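PDB 2PZH: acyl-CoA thioesterase YbgC from Helicobacter pylori, which hydrolyses the thioester bond of acyl-CoAs of 12 to 18 carbons and of benzoyl-CoA, with low activity on butyryl- and octanoyl-CoA, and may take part in phospholipid metabolism. Local coordinates for residues 57-62 with 104-109; 69-74 with 89-94; 82-87 with 109-114. All coordinates share one frame; numbering follows the deposited sequence.

From the N terminus, the chain passes helix 22-36 and then runs through four long antiparallel strands, 47-58, 67-77, 81-92 and 102-114, and the contacts sample the three seams between these four strands of the hot-dog sheet. Contact 1 ties the end of 47-58 and the turn after it to 104-109, closing a loop of 41 residues. Within that loop lies contact 2, which joins 69-74 to 89-94 across the hairpin of 67-77 and 81-92. Contact 3 pairs 82-87 with 109-114 in the next hairpin, and its segments alternate along the chain with those of both other contacts. Ile-109 belongs to contacts 1 and 3, whose centres lie about 16 Å apart.

Contact 1 (57-62 with 104-109); sequences DFFTPA and VFASEI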
loop_
_atom_site.group_PDB
_atom_site.type_symbol
_atom_site.label_atom_id
_atom_site.label_comp_id
_atom_site.label_asym_id
_atom_site.label_seq_id
_atom_site.Cartn_x
_atom_site.Cartn_y
_atom_site.Cartn_z
ATOM N N ASP A 57 -9.905 -14.449 10.309
ATOM C CA ASP A 57 -9.734 -15.772 9.752
ATOM C C ASP A 57 -9.696 -15.654 8.242
ATOM O O ASP A 57 -10.423 -14.857 7.668
ATOM C CB ASP A 57 -10.908 -16.667 10.162
ATOM C CG ASP A 57 -10.907 -16.967 11.639
ATOM O OD1 ASP A 57 -9.881 -17.470 12.135
ATOM O OD2 ASP A 57 -11.931 -16.688 12.305
ATOM N N PHE A 58 -8.825 -16.441 7.615
ATOM C CA PHE A 58 -8.649 -16.439 6.168
ATOM C C PHE A 58 -9.226 -17.716 5.589
ATOM O O PHE A 58 -9.019 -18.795 6.134
ATOM C CB PHE A 58 -7.166 -16.314 5.838
ATOM C CG PHE A 58 -6.583 -15.018 6.305
ATOM C CD1 PHE A 58 -6.183 -14.867 7.624
ATOM C CD2 PHE A 58 -6.499 -13.919 5.447
ATOM C CE1 PHE A 58 -5.662 -13.653 8.081
ATOM C CE2 PHE A 58 -5.977 -12.710 5.901
ATOM C CZ PHE A 58 -5.572 -12.578 7.224
ATOM N N PHE A 59 -9.994 -17.574 4.514
ATOM C CA PHE A 59 -10.630 -18.716 3.874
ATOM C C PHE A 59 -10.115 -18.818 2.439
ATOM O O PHE A 59 -8.904 -18.719 2.218
ATOM C CB PHE A 59 -12.148 -18.577 3.976
ATOM C CG PHE A 59 -12.632 -18.526 5.393
ATOM C CD1 PHE A 59 -12.830 -19.707 6.098
ATOM C CD2 PHE A 59 -12.865 -17.314 6.027
ATOM C CE1 PHE A 59 -13.267 -19.678 7.421
ATOM C CE2 PHE A 59 -13.319 -17.273 7.356
ATOM C CZ PHE A 59 -13.502 -18.459 8.051
ATOM N N THR A 60 -10.994 -18.973 1.455
ATOM C CA THR A 60 -10.504 -19.062 0.087
ATOM C C THR A 60 -9.900 -17.736 -0.386
ATOM O O THR A 60 -10.578 -16.723 -0.408
ATOM C CB THR A 60 -11.605 -19.510 -0.902
ATOM O OG1 THR A 60 -12.062 -20.815 -0.536
ATOM C CG2 THR A 60 -11.049 -19.555 -2.345
ATOM N N PRO A 61 -8.624 -17.750 -0.777
ATOM C CA PRO A 61 -7.988 -16.506 -1.229
ATOM C C PRO A 61 -8.617 -15.920 -2.477
ATOM O O PRO A 61 -8.996 -16.656 -3.392
ATOM C CB PRO A 61 -6.546 -16.933 -1.553
ATOM C CG PRO A 61 -6.572 -18.419 -1.668
ATOM C CD PRO A 61 -7.699 -18.897 -0.802
ATOM N N ALA A 62 -8.697 -14.594 -2.514
ATOM C CA ALA A 62 -9.211 -13.881 -3.667
ATOM C C ALA A 62 -8.089 -13.567 -4.651
ATOM O O ALA A 62 -6.916 -13.572 -4.299
ATOM C CB ALA A 62 -9.915 -12.602 -3.232
ATOM N N VAL A 104 -14.090 -15.444 1.778
ATOM C CA VAL A 104 -12.670 -15.179 1.594
ATOM C C VAL A 104 -11.976 -14.819 2.922
ATOM O O VAL A 104 -10.808 -15.132 3.128
ATOM C CB VAL A 104 -12.505 -14.053 0.550
ATOM C CG1 VAL A 104 -11.071 -13.507 0.511
ATOM C CG2 VAL A 104 -12.921 -14.559 -0.834
ATOM N N PHE A 105 -12.709 -14.165 3.820
ATOM C CA PHE A 105 -12.124 -13.536 4.993
ATOM C C PHE A 105 -13.242 -13.185 5.949
ATOM O O PHE A 105 -14.337 -12.824 5.510
ATOM C CB PHE A 105 -11.424 -12.250 4.528
ATOM C CG PHE A 105 -10.797 -11.424 5.633
ATOM C CD1 PHE A 105 -9.511 -11.709 6.076
ATOM C CD2 PHE A 105 -11.482 -10.349 6.207
ATOM C CE1 PHE A 105 -8.912 -10.953 7.093
ATOM C CE2 PHE A 105 -10.887 -9.561 7.195
ATOM C CZ PHE A 105 -9.592 -9.874 7.651
ATOM N N ALA A 106 -12.974 -13.311 7.242
ATOM C CA ALA A 106 -13.882 -12.762 8.241
ATOM C C ALA A 106 -13.070 -12.060 9.311
ATOM O O ALA A 106 -11.928 -12.450 9.593
ATOM C CB ALA A 106 -14.742 -13.851 8.858
ATOM N N SER A 107 -13.640 -11.024 9.911
ATOM C CA SER A 107 -12.976 -10.396 11.049
ATOM C C SER A 107 -13.968 -9.954 12.108
ATOM O O SER A 107 -15.150 -9.747 11.836
ATOM C CB SER A 107 -12.115 -9.214 10.619
ATOM O OG SER A 107 -12.874 -8.212 9.967
ATOM N N GLU A 108 -13.472 -9.832 13.325
ATOM C CA GLU A 108 -14.203 -9.195 14.383
ATOM C C GLU A 108 -13.259 -8.142 14.878
ATOM O O GLU A 108 -12.126 -8.453 15.237
ATOM C CB GLU A 108 -14.502 -10.185 15.508
ATOM C CG GLU A 108 -15.233 -9.552 16.671
ATOM C CD GLU A 108 -15.582 -10.554 17.767
ATOM O OE1 GLU A 108 -16.067 -11.660 17.442
ATOM O OE2 GLU A 108 -15.400 -10.210 18.957
ATOM N N ILE A 109 -13.718 -6.901 14.891
ATOM C CA ILE A 109 -12.855 -5.776 15.219
ATOM C C ILE A 109 -13.519 -4.898 16.257
ATOM O O ILE A 109 -14.697 -4.541 16.114
ATOM C CB ILE A 109 -12.553 -4.946 13.964
ATOM C CG1 ILE A 109 -11.987 -5.868 12.875
ATOM C CG2 ILE A 109 -11.576 -3.808 14.304
ATOM C CD1 ILE A 109 -11.996 -5.283 11.475
HETATM O O HOH W 1 -8.318 -15.587 2.136
#
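Phe-58 and Phe-105 meet where strand 47-58 ends beside strand 102-114 in the antiparallel sheet of the hot-dog fold. They form a non-hydrogen-bonded pair, and their side chains run the same way from the sheet. The edge of Phe-105 points at the face of Phe-58: centroids 5.2 Å apart, planes at 69°, a T-shaped pair with Phe-58 CE2 only 3.6 Å from Phe-105 CE1. Phe-105 swings its CG away from its backbone N (chi1 178°), while CG of Phe-58 sits beside its own N. Tyr-23 of helix 22-36 packs against both rings, and Phe-58 also touches Ile-51 of a second subunit. Val-104 is packed closely too, its CG2 3.2 Å from Thr-60 O and its CG1 against Ala-62 CB. This is the close-packed side, with the side chain of Phe-58 about 10 Å from that of Asp-13, the predicted active-site residue.

The other face is looser. There the exposed Phe-59 lays the edge of its ring along the backbone of Phe-105 and Ala-106, its CE2 reaching Ala-106 CB at 4.0 Å, while Lys-103 makes a cation-pi contact with the ring. Asp-57 and Ala-106 exchange two backbone hydrogen bonds, and Asp-57 pairs on its other side with a strand of the second subunit, so the sheet crosses the interface. Beyond the strand end Phe-59 N still donates to Val-104 O at 2.9 Å, but from well above the carbonyl plane (56°). Val-104 O also accepts from a water at 2.7 Å, and that water donates to Phe-59 O at 3.2 Å.

Contact 2 (69-74 with 89-94); sequences EIRTQI and YCIQNA
The guanidinium of Arg-71 lies flat on the ring of Tyr-89, with the two planes 8° apart and the centres separated by 4.1 Å. Arg-71 NH1 sits over the middle of the ring, 3.5 Å above its plane, while CZ is 26° off the ring normal, so this is a cation-pi stack over the face. Arg-71 NH2 is displaced toward the root of the side chain, where it comes to 3.8 Å from Tyr-89 CB.

What probably restrains the guanidinium is a neighbour on its own strand. Glu-69 OE2 is gripped side-on by two nitrogens of Arg-71, NE at 2.7 Å and NH2 at 2.9 Å, and offers NE its anti lone pair. Both donors converge on one oxygen through bent bonds, and that oxygen lies out of the guanidinium plane. The Arg-71 chain is extended from CG to NE, which carries its head across to the neighbouring strand.

Glu-69 is packed by Ile-91, whose CG2 touches Glu-69 CB at 3.7 Å, the two side chains crossing at about a right angle. Beneath them Glu-69 and Tyr-89 are a hydrogen-bonded antiparallel pair, with Glu-69 N 2.7 Å from Tyr-89 O. Further out, a classic beta bulge sets Ile-91 and Gln-92 together opposite Val-67, His-2 touches Glu-69 and Arg-71, and Lys-103 of strand 102-114 lies against Tyr-89.

On this surface of the hairpin a carboxylate and an aromatic face share one cation: the guanidinium would probably help keep Glu-69 ionised, and the carboxylate partly offsets the charge held over the ring.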
loop_
_atom_site.group_PDB
_atom_site.type_symbol
_atom_site.label_atom_id
_atom_site.label_comp_id
_atom_site.label_asym_id
_atom_site.label_seq_id
_atom_site.Cartn_x
_atom_site.Cartn_y
_atom_site.Cartn_z
ATOM N N GLU A 69 -17.487 -8.740 -1.949
ATOM C CA GLU A 69 -18.542 -8.026 -1.265
ATOM C C GLU A 69 -18.210 -8.019 0.213
ATOM O O GLU A 69 -17.973 -9.070 0.804
ATOM C CB GLU A 69 -19.871 -8.745 -1.501
ATOM C CG GLU A 69 -21.032 -8.094 -0.826
ATOM C CD GLU A 69 -22.334 -8.685 -1.297
ATOM O OE1 GLU A 69 -22.889 -8.131 -2.260
ATOM O OE2 GLU A 69 -22.769 -9.717 -0.733
ATOM N N ILE A 70 -18.204 -6.834 0.811
ATOM C CA ILE A 70 -17.927 -6.716 2.224
ATOM C C ILE A 70 -19.246 -6.540 2.975
ATOM O O ILE A 70 -19.977 -5.571 2.762
ATOM C CB ILE A 70 -16.956 -5.546 2.541
ATOM C CG1 ILE A 70 -15.650 -5.730 1.771
ATOM C CG2 ILE A 70 -16.594 -5.567 3.980
ATOM C CD1 ILE A 70 -15.728 -5.322 0.351
ATOM N N ARG A 71 -19.532 -7.501 3.840
ATOM C CA ARG A 71 -20.736 -7.493 4.668
ATOM C C ARG A 71 -20.439 -7.116 6.124
ATOM O O ARG A 71 -19.619 -7.744 6.798
ATOM C CB ARG A 71 -21.417 -8.859 4.557
ATOM C CG ARG A 71 -21.615 -9.275 3.123
ATOM C CD ARG A 71 -22.260 -10.661 2.977
ATOM N NE ARG A 71 -22.281 -11.065 1.563
ATOM C CZ ARG A 71 -22.542 -12.297 1.133
ATOM N NH1 ARG A 71 -22.801 -13.276 1.994
ATOM N NH2 ARG A 71 -22.533 -12.551 -0.166
ATOM N N THR A 72 -21.112 -6.082 6.613
ATOM C CA THR A 72 -20.804 -5.549 7.929
ATOM C C THR A 72 -22.007 -5.619 8.891
ATOM O O THR A 72 -23.126 -5.276 8.510
ATOM C CB THR A 72 -20.352 -4.097 7.809
ATOM O OG1 THR A 72 -19.231 -4.016 6.914
ATOM C CG2 THR A 72 -19.948 -3.543 9.162
ATOM N N GLN A 73 -21.760 -6.041 10.124
ATOM C CA GLN A 73 -22.803 -6.017 11.154
ATOM C C GLN A 73 -22.260 -5.577 12.526
ATOM O O GLN A 73 -21.090 -5.749 12.814
ATOM C CB GLN A 73 -23.527 -7.361 11.227
ATOM C CG GLN A 73 -22.782 -8.487 11.906
ATOM C CD GLN A 73 -23.625 -9.753 11.977
ATOM O OE1 GLN A 73 -24.626 -9.878 11.265
ATOM N NE2 GLN A 73 -23.237 -10.685 12.845
ATOM N N ILE A 74 -23.113 -4.983 13.352
ATOM C CA ILE A 74 -22.720 -4.614 14.702
ATOM C C ILE A 74 -22.867 -5.834 15.615
ATOM O O ILE A 74 -23.959 -6.365 15.781
ATOM C CB ILE A 74 -23.583 -3.451 15.263
ATOM C CG1 ILE A 74 -23.583 -2.242 14.312
ATOM C CG2 ILE A 74 -23.105 -3.064 16.654
ATOM C CD1 ILE A 74 -22.221 -1.638 14.037
ATOM N N TYR A 89 -16.969 -11.872 0.888
ATOM C CA TYR A 89 -17.280 -12.937 -0.046
ATOM C C TYR A 89 -16.896 -12.535 -1.454
ATOM O O TYR A 89 -17.144 -11.387 -1.868
ATOM C CB TYR A 89 -18.778 -13.225 -0.042
ATOM C CG TYR A 89 -19.232 -14.144 1.070
ATOM C CD1 TYR A 89 -19.319 -13.708 2.387
ATOM C CD2 TYR A 89 -19.588 -15.457 0.784
ATOM C CE1 TYR A 89 -19.755 -14.591 3.404
ATOM C CE2 TYR A 89 -20.017 -16.317 1.762
ATOM C CZ TYR A 89 -20.105 -15.894 3.062
ATOM O OH TYR A 89 -20.550 -16.839 3.989
ATOM N N CYS A 90 -16.353 -13.477 -2.215
ATOM C CA CYS A 90 -16.183 -13.240 -3.639
ATOM C C CYS A 90 -17.519 -13.473 -4.285
ATOM O O CYS A 90 -18.088 -14.563 -4.126
ATOM C CB CYS A 90 -15.178 -14.203 -4.275
ATOM S SG CYS A 90 -15.052 -13.945 -6.043
ATOM N N ILE A 91 -18.018 -12.475 -5.018
ATOM C CA ILE A 91 -19.330 -12.597 -5.681
ATOM C C ILE A 91 -19.283 -12.600 -7.201
ATOM O O ILE A 91 -20.292 -12.918 -7.843
ATOM C CB ILE A 91 -20.322 -11.484 -5.217
ATOM C CG1 ILE A 91 -19.779 -10.098 -5.589
ATOM C CG2 ILE A 91 -20.611 -11.611 -3.718
ATOM C CD1 ILE A 91 -20.761 -8.932 -5.301
ATOM N N GLN A 92 -18.146 -12.222 -7.779
ATOM C CA GLN A 92 -17.975 -12.243 -9.231
ATOM C C GLN A 92 -16.535 -12.574 -9.568
ATOM O O GLN A 92 -15.631 -12.245 -8.796
ATOM C CB GLN A 92 -18.271 -10.873 -9.846
ATOM C CG GLN A 92 -19.629 -10.324 -9.594
ATOM C CD GLN A 92 -19.803 -8.961 -10.246
ATOM O OE1 GLN A 92 -19.256 -8.699 -11.338
ATOM N NE2 GLN A 92 -20.555 -8.080 -9.578
ATOM N N ASN A 93 -16.320 -13.209 -10.713
ATOM C CA ASN A 93 -14.953 -13.357 -11.232
ATOM C C ASN A 93 -14.765 -12.387 -12.401
ATOM O O ASN A 93 -15.733 -11.749 -12.824
ATOM C CB ASN A 93 -14.658 -14.808 -11.590
ATOM C CG ASN A 93 -15.735 -15.422 -12.489
ATOM O OD1 ASN A 93 -16.010 -14.902 -13.558
ATOM N ND2 ASN A 93 -16.347 -16.521 -12.038
ATOM N N ALA A 94 -13.539 -12.243 -12.920
ATOM C CA ALA A 94 -13.325 -11.280 -14.000
ATOM C C ALA A 94 -14.061 -11.663 -15.275
ATOM O O ALA A 94 -14.424 -10.787 -16.057
ATOM C CB ALA A 94 -11.839 -11.076 -14.293
#

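Contact 3 (82-87 with 109-114); sequences VVLFQE and IKFGFV
Leu-84 reaches across the seam between strands 81-92 and 102-114 to the ring of Phe-111, and its atoms can be followed outward. Leu-84 CB stays near the backbone, 4.1 Å from Ile-109 O. CG lies beside the backbone N, anti to the carbonyl carbon (chi1 -74°), and the branch then divides. Leu-84 CD1 lies 3.4 Å from Phe-111 CE2, an oblique approach to the ring. Leu-84 CD2 goes the other way and packs against Thr-72 on strand 67-77. The tip of Leu-84 therefore spans from one neighbouring strand to the other.

On the same face Val-82 CG1 touches the root of the aromatic side chain, 3.9 Å from Phe-111 CB. Two hydrogen-bonded antiparallel pairs, Val-82 with Phe-111 and Leu-84 with Ile-109, set this register through four backbone bonds. The bond from Phe-111 N to Val-82 O is 2.9 Å long, with an angle of 169° at the hydrogen. Between these two pairs, Val-83 and Lys-110 form the non-hydrogen-bonded pair and place their side chains on the reverse face, where Val-83 CG2 meets Lys-110 CG at 3.9 Å.

Gln-86 brings OE1 to 3.8 Å from Ile-109 CD1, but its amide is held from elsewhere: OE1 accepts from Arg-31, while NE2 donates to Thr-72 OG1 and Cys-27 O. Arg-31 belongs to helix 22-36 and also touches Leu-84, Ile-109 and Phe-111. A largely apolar sheet face covered by one long helix is the arrangement that defines the hot-dog fold, with the helix as the sausage in a curved antiparallel bun.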
loop_
_atom_site.group_PDB
_atom_site.type_symbol
_atom_site.label_atom_id
_atom_site.label_comp_id
_atom_site.label_asym_id
_atom_site.label_seq_id
_atom_site.Cartn_x
_atom_site.Cartn_y
_atom_site.Cartn_z
ATOM N N VAL A 82 -17.435 -0.131 20.200
ATOM C CA VAL A 82 -18.271 -0.904 19.303
ATOM C C VAL A 82 -17.473 -2.076 18.751
ATOM O O VAL A 82 -16.276 -1.945 18.472
ATOM C CB VAL A 82 -18.809 -0.028 18.152
ATOM C CG1 VAL A 82 -17.642 0.650 17.391
ATOM C CG2 VAL A 82 -19.727 -0.840 17.227
ATOM N N VAL A 83 -18.127 -3.223 18.613
ATOM C CA VAL A 83 -17.495 -4.359 17.981
ATOM C C VAL A 83 -18.246 -4.681 16.703
ATOM O O VAL A 83 -19.468 -4.852 16.705
ATOM C CB VAL A 83 -17.447 -5.594 18.907
ATOM C CG1 VAL A 83 -16.801 -6.772 18.195
ATOM C CG2 VAL A 83 -16.697 -5.271 20.208
ATOM N N LEU A 84 -17.506 -4.766 15.604
ATOM C CA LEU A 84 -18.090 -5.056 14.307
ATOM C C LEU A 84 -17.662 -6.420 13.816
ATOM O O LEU A 84 -16.513 -6.839 14.014
ATOM C CB LEU A 84 -17.650 -4.027 13.266
ATOM C CG LEU A 84 -18.250 -2.626 13.321
ATOM C CD1 LEU A 84 -17.572 -1.827 14.375
ATOM C CD2 LEU A 84 -18.098 -1.928 11.971
ATOM N N PHE A 85 -18.577 -7.109 13.149
ATOM C CA PHE A 85 -18.229 -8.317 12.444
ATOM C C PHE A 85 -18.247 -8.028 10.953
ATOM O O PHE A 85 -19.223 -7.494 10.437
ATOM C CB PHE A 85 -19.218 -9.442 12.753
ATOM C CG PHE A 85 -18.866 -10.731 12.091
ATOM C CD1 PHE A 85 -17.614 -11.285 12.278
ATOM C CD2 PHE A 85 -19.773 -11.388 11.278
ATOM C CE1 PHE A 85 -17.258 -12.466 11.666
ATOM C CE2 PHE A 85 -19.428 -12.583 10.661
ATOM C CZ PHE A 85 -18.170 -13.119 10.861
ATOM N N GLN A 86 -17.167 -8.374 10.263
ATOM C CA GLN A 86 -17.121 -8.158 8.834
ATOM C C GLN A 86 -16.669 -9.408 8.110
ATOM O O GLN A 86 -15.663 -10.026 8.486
ATOM C CB GLN A 86 -16.202 -6.966 8.488
ATOM C CG GLN A 86 -16.756 -5.633 9.022
ATOM C CD GLN A 86 -15.920 -4.453 8.631
ATOM O OE1 GLN A 86 -14.891 -4.186 9.248
ATOM N NE2 GLN A 86 -16.375 -3.705 7.620
ATOM N N GLU A 87 -17.421 -9.763 7.074
ATOM C CA GLU A 87 -17.096 -10.912 6.238
ATOM C C GLU A 87 -16.951 -10.469 4.809
ATOM O O GLU A 87 -17.693 -9.605 4.330
ATOM C CB GLU A 87 -18.207 -11.968 6.303
ATOM C CG GLU A 87 -18.239 -12.744 7.598
ATOM C CD GLU A 87 -19.264 -13.880 7.563
ATOM O OE1 GLU A 87 -19.091 -14.859 8.316
ATOM O OE2 GLU A 87 -20.240 -13.792 6.794
ATOM N N ILE A 109 -13.718 -6.901 14.891
ATOM C CA ILE A 109 -12.855 -5.776 15.219
ATOM C C ILE A 109 -13.519 -4.898 16.257
ATOM O O ILE A 109 -14.697 -4.541 16.114
ATOM C CB ILE A 109 -12.553 -4.946 13.964
ATOM C CG1 ILE A 109 -11.987 -5.868 12.875
ATOM C CG2 ILE A 109 -11.576 -3.808 14.304
ATOM C CD1 ILE A 109 -11.996 -5.283 11.475
ATOM N N LYS A 110 -12.756 -4.553 17.291
ATOM C CA LYS A 110 -13.230 -3.695 18.367
ATOM C C LYS A 110 -12.604 -2.305 18.247
ATOM O O LYS A 110 -11.404 -2.178 18.015
ATOM C CB LYS A 110 -12.870 -4.319 19.714
ATOM C CG LYS A 110 -13.316 -3.527 20.941
ATOM C CD LYS A 110 -13.058 -4.352 22.210
ATOM C CE LYS A 110 -13.585 -3.674 23.455
ATOM N NZ LYS A 110 -12.574 -2.763 24.045
ATOM N N PHE A 111 -13.440 -1.282 18.369
ATOM C CA PHE A 111 -13.012 0.106 18.280
ATOM C C PHE A 111 -13.388 0.814 19.570
ATOM O O PHE A 111 -14.430 0.526 20.153
ATOM C CB PHE A 111 -13.712 0.817 17.126
ATOM C CG PHE A 111 -13.520 0.155 15.803
ATOM C CD1 PHE A 111 -12.495 0.540 14.962
ATOM C CD2 PHE A 111 -14.380 -0.861 15.397
ATOM C CE1 PHE A 111 -12.324 -0.095 13.747
ATOM C CE2 PHE A 111 -14.215 -1.492 14.199
ATOM C CZ PHE A 111 -13.187 -1.106 13.364
ATOM N N GLY A 112 -12.539 1.730 20.009
ATOM C CA GLY A 112 -12.904 2.673 21.059
ATOM C C GLY A 112 -13.027 4.049 20.431
ATOM O O GLY A 112 -12.687 4.231 19.269
ATOM N N PHE A 113 -13.525 5.020 21.187
ATOM C CA PHE A 113 -13.517 6.406 20.728
ATOM C C PHE A 113 -12.668 7.198 21.716
ATOM O O PHE A 113 -12.752 6.988 22.923
ATOM C CB PHE A 113 -14.938 6.969 20.634
ATOM C CG PHE A 113 -15.060 8.162 19.725
ATOM C CD1 PHE A 113 -15.111 7.997 18.345
ATOM C CD2 PHE A 113 -15.142 9.447 20.245
ATOM C CE1 PHE A 113 -15.232 9.095 17.489
ATOM C CE2 PHE A 113 -15.261 10.552 19.399
ATOM C CZ PHE A 113 -15.306 10.375 18.013
ATOM N N VAL A 114 -11.814 8.071 21.199
ATOM C CA VAL A 114 -10.839 8.749 22.052
ATOM C C VAL A 114 -10.673 10.211 21.658
ATOM O O VAL A 114 -10.944 10.584 20.520
ATOM C CB VAL A 114 -9.454 8.041 21.986
ATOM C CG1 VAL A 114 -9.528 6.643 22.618
ATOM C CG2 VAL A 114 -8.967 7.960 20.555
#